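Trichomaglin (Trichosanthes lepiniana, PDB 1SGL) is an S-like ribonuclease of the T2 family that probably cleaves the phosphodiester bonds of RNA. Local coordinates at residues E95-W98 and G99-Y102; G115-N118 and Y119-T123. All coordinates share one frame; numbering follows the deposited sequence.

Contact 1 of 2, residues E95-W98 and G99-Y102; sequences EILW and GQQY. With SO4 (sulfate ion), chain B.
The first turn of helix 97-106, where L97 lies alongside Q101 and the Q101 amide reaches a bound sulfate, illustrates how a side chain of the first turn can contribute to an anion site. I96 is the N-cap: its O accepts Q100 N at 3.0 Å in a fairly straight bond (165°) and, more weakly, G99 N. L97 O and W98 O then receive Q101 N and Y102 N in regular helical bonds. The side chains of L97 and Q101 run in the same direction, L97 CD1 lying 4.1 Å from Q101 CG, while the same methyl comes to 4.0 Å from Q100 OE1. Q101 CG sits beside its own backbone N (chi1 -73°) and the chain bends again at the next bond, which folds the amide round toward its neighbour. Q101 NE2 donates to Q100 OE1 at 2.9 Å, approaching from above the carbonyl plane, and to sulfate O2 at 3.2 Å, with a weak bond to O3. The Q100 amide is itself held through NE2 by Q88 O. Putting a leucine at Q101 removes the amide, which would probably leave Q100 OE1 without this donor and the sulfate with one fewer N-H to hold it. The anion, also bonded by H43 and H105, thus meets a neutral donor whose direction is set by a second-shell glutamine, consistent with a phosphate-binding pocket.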
# COMPACT_ATOMS: atom_id res chain seq x y z
N GLU A 95 6.41 16.87 1.89
CA GLU A 95 7.29 15.76 1.57
C GLU A 95 6.71 14.88 0.47
O GLU A 95 5.51 14.93 0.20
CB GLU A 95 7.51 14.89 2.81
CG GLU A 95 8.37 15.53 3.88
CD GLU A 95 9.79 15.03 3.82
OE1 GLU A 95 10.36 15.00 2.71
OE2 GLU A 95 10.35 14.69 4.89
N ILE A 96 7.56 14.09 -0.16
CA ILE A 96 7.10 13.16 -1.18
C ILE A 96 6.59 11.96 -0.37
O ILE A 96 7.06 11.73 0.75
CB ILE A 96 8.24 12.69 -2.10
CG1 ILE A 96 9.45 12.29 -1.26
CG2 ILE A 96 8.58 13.77 -3.10
CD1 ILE A 96 10.60 11.74 -2.06
N LEU A 97 5.66 11.22 -0.95
CA LEU A 97 5.07 10.05 -0.30
C LEU A 97 6.05 9.22 0.53
O LEU A 97 5.82 8.99 1.71
CB LEU A 97 4.40 9.16 -1.34
CG LEU A 97 3.67 7.92 -0.82
CD1 LEU A 97 2.49 8.34 0.07
CD2 LEU A 97 3.19 7.08 -1.99
N TRP A 98 7.15 8.77 -0.08
CA TRP A 98 8.12 7.96 0.63
C TRP A 98 8.60 8.63 1.91
O TRP A 98 8.77 7.97 2.94
CB TRP A 98 9.33 7.66 -0.26
CG TRP A 98 8.98 7.23 -1.65
CD1 TRP A 98 7.88 6.51 -2.04
CD2 TRP A 98 9.72 7.51 -2.85
NE1 TRP A 98 7.89 6.32 -3.40
CE2 TRP A 98 9.01 6.93 -3.92
CE3 TRP A 98 10.91 8.19 -3.11
CZ2 TRP A 98 9.45 7.01 -5.25
CZ3 TRP A 98 11.36 8.27 -4.43
CH2 TRP A 98 10.63 7.69 -5.48
N GLY A 99 8.83 9.94 1.83
CA GLY A 99 9.29 10.68 2.98
C GLY A 99 8.24 10.77 4.06
O GLY A 99 8.52 10.51 5.24
N GLN A 100 7.02 11.13 3.67
CA GLN A 100 5.93 11.25 4.61
C GLN A 100 5.67 9.92 5.34
O GLN A 100 5.49 9.91 6.56
CB GLN A 100 4.65 11.67 3.91
CG GLN A 100 3.45 11.70 4.84
CD GLN A 100 2.19 11.21 4.18
OE1 GLN A 100 2.18 10.13 3.59
NE2 GLN A 100 1.13 12.00 4.26
N GLN A 101 5.65 8.82 4.59
CA GLN A 101 5.41 7.51 5.19
C GLN A 101 6.50 7.16 6.19
O GLN A 101 6.22 6.65 7.28
CB GLN A 101 5.33 6.42 4.13
CG GLN A 101 4.04 6.47 3.33
CD GLN A 101 2.82 6.29 4.21
OE1 GLN A 101 2.69 5.28 4.88
NE2 GLN A 101 1.93 7.27 4.20
N TYR A 102 7.75 7.45 5.82
CA TYR A 102 8.85 7.15 6.71
C TYR A 102 8.82 7.97 8.01
O TYR A 102 8.97 7.43 9.10
CB TYR A 102 10.20 7.41 6.04
CG TYR A 102 11.32 7.26 7.04
CD1 TYR A 102 11.63 6.01 7.57
CD2 TYR A 102 12.02 8.37 7.52
CE1 TYR A 102 12.59 5.87 8.56
CE2 TYR A 102 12.98 8.24 8.52
CZ TYR A 102 13.26 6.98 9.04
OH TYR A 102 14.19 6.81 10.03
S SO4 B . -1.37 7.73 5.90
O1 SO4 B . -2.43 8.56 6.51
O2 SO4 B . -0.08 8.07 6.54
O3 SO4 B . -1.30 8.02 4.46
O4 SO4 B . -1.66 6.30 6.10

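Contact 2 of 2, residues G115-N118 and Y119-T123; sequences GEWN and YFKKT
From G115, the N-cap, regular i to i+4 bonds run up the start of helix 116-129: Y119 N to G115 O (3.1 Å), F120 N to E116 O (3.0 Å), K121 N to W117 O and K122 N to N118 O. Y119 N also makes a weak bond to E116 O. G115 has a positive phi of 89°, an angle at which a side chain would jam against the preceding carbonyl.

W117 and K121 form the most extensive side-chain meeting. With CG anti to the backbone N (chi1 177°) and every later torsion also extended, the lysine side chain crosses that of W117 obliquely and meets the six-membered ring at CZ3 and CH2, its CD 3.5 Å from W117 CZ3 and its NZ 3.5 Å from W117 CH2. Aliphatic chain and ammonium end therefore both touch the ring system, which also meets the ring of F71, the two planes about 30° apart. E116 and F120 instead lie side by side, the carboxylate plane almost perpendicular to the phenyl ring, with OE1 4.2 Å from F120 CE2. E116 OE2 is engaged by D64 N, which ties the carboxylate to a loop. F120 CD2 approaches E116 O at 3.3 Å, and Y119 CD2 lies over one face of the F120 ring toward its rim.

One turn on, Y119 O takes two donors from T123, the backbone N and the hydroxyl, arriving from opposite faces of the carbonyl plane; T123 OG1 lies 2.8 Å from Y119 O. The hydroxyl also sits above one face of the Y119 ring, near its rim. One side of the helix, with Y119, F120 and T123, is buried against helix 97-106 and strand 40-47 of the T2 ribonuclease fold, while N118, K121 and K122 are partly exposed and W117 lies exposed, as is usual for a helix packed on one side against a fold.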
# COMPACT_ATOMS: atom_id res chain seq x y z
N GLY A 115 15.82 3.05 11.12
CA GLY A 115 16.30 3.86 10.02
C GLY A 115 15.63 3.69 8.67
O GLY A 115 15.00 2.67 8.38
N GLU A 116 15.81 4.72 7.84
CA GLU A 116 15.25 4.76 6.49
C GLU A 116 15.51 3.53 5.66
O GLU A 116 14.58 2.89 5.18
CB GLU A 116 15.80 5.96 5.74
CG GLU A 116 15.14 7.26 6.06
CD GLU A 116 15.67 8.39 5.21
OE1 GLU A 116 15.64 8.26 3.97
OE2 GLU A 116 16.13 9.39 5.79
N TRP A 117 16.79 3.23 5.46
CA TRP A 117 17.19 2.10 4.65
C TRP A 117 16.41 0.83 4.93
O TRP A 117 15.80 0.25 4.03
CB TRP A 117 18.68 1.81 4.85
CG TRP A 117 19.24 1.03 3.74
CD1 TRP A 117 19.46 1.46 2.47
CD2 TRP A 117 19.62 -0.35 3.77
NE1 TRP A 117 19.96 0.43 1.70
CE2 TRP A 117 20.07 -0.69 2.48
CE3 TRP A 117 19.62 -1.34 4.77
CZ2 TRP A 117 20.52 -1.98 2.15
CZ3 TRP A 117 20.07 -2.62 4.45
CH2 TRP A 117 20.51 -2.93 3.15
N ASN A 118 16.44 0.40 6.19
CA ASN A 118 15.75 -0.80 6.62
C ASN A 118 14.24 -0.70 6.42
O ASN A 118 13.58 -1.70 6.15
CB ASN A 118 16.08 -1.07 8.10
CG ASN A 118 15.54 -2.39 8.59
OD1 ASN A 118 15.73 -3.43 7.95
ND2 ASN A 118 14.87 -2.37 9.74
N TYR A 119 13.69 0.50 6.56
CA TYR A 119 12.26 0.70 6.38
C TYR A 119 11.86 0.39 4.93
O TYR A 119 10.95 -0.40 4.69
CB TYR A 119 11.88 2.14 6.73
CG TYR A 119 10.41 2.44 6.53
CD1 TYR A 119 9.43 1.83 7.33
CD2 TYR A 119 9.99 3.34 5.55
CE1 TYR A 119 8.07 2.13 7.15
CE2 TYR A 119 8.65 3.63 5.36
CZ TYR A 119 7.69 3.03 6.16
OH TYR A 119 6.37 3.36 5.96
N PHE A 120 12.54 1.01 3.97
CA PHE A 120 12.22 0.77 2.57
C PHE A 120 12.59 -0.64 2.15
O PHE A 120 11.86 -1.28 1.39
CB PHE A 120 12.92 1.80 1.68
CG PHE A 120 12.43 3.19 1.90
CD1 PHE A 120 11.11 3.52 1.64
CD2 PHE A 120 13.27 4.16 2.45
CE1 PHE A 120 10.61 4.79 1.92
CE2 PHE A 120 12.79 5.44 2.74
CZ PHE A 120 11.46 5.75 2.47
N LYS A 121 13.71 -1.13 2.65
CA LYS A 121 14.15 -2.48 2.32
C LYS A 121 13.12 -3.51 2.78
O LYS A 121 12.73 -4.39 2.02
CB LYS A 121 15.48 -2.79 3.01
CG LYS A 121 15.97 -4.20 2.78
CD LYS A 121 17.28 -4.43 3.52
CE LYS A 121 17.82 -5.82 3.25
NZ LYS A 121 19.12 -6.05 3.96
N LYS A 122 12.67 -3.38 4.03
CA LYS A 122 11.69 -4.31 4.58
C LYS A 122 10.34 -4.21 3.89
O LYS A 122 9.69 -5.21 3.60
CB LYS A 122 11.48 -4.07 6.07
CG LYS A 122 11.24 -5.34 6.84
CD LYS A 122 12.53 -6.15 6.88
CE LYS A 122 12.29 -7.61 7.21
NZ LYS A 122 11.52 -8.27 6.12
N THR A 123 9.90 -2.98 3.63
CA THR A 123 8.62 -2.79 2.98
C THR A 123 8.61 -3.41 1.58
O THR A 123 7.65 -4.07 1.20
CB THR A 123 8.27 -1.29 2.90
OG1 THR A 123 8.17 -0.76 4.23
CG2 THR A 123 6.94 -1.10 2.18

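Contacts 1 and 2 are the opening turns of two helices that follow each other in the chain, their centres 12 Å apart, and they pack directly. Y102 CE2 lies 3.4 Å from E116 CG, and F120 CZ comes to 3.5 Å from W98 O, so the aromatic residues join the two helix starts. Q101 O approaches Y119 OH at 3.6 Å as a packing neighbour, while that hydroxyl is bonded to L45 O on strand 40-47. Contact 2 thus packs on both helix 97-106 and strand 40-47, which supply the sulfate's ligands H105, Q101 and H43, at what is probably the active site, as in T2 relatives.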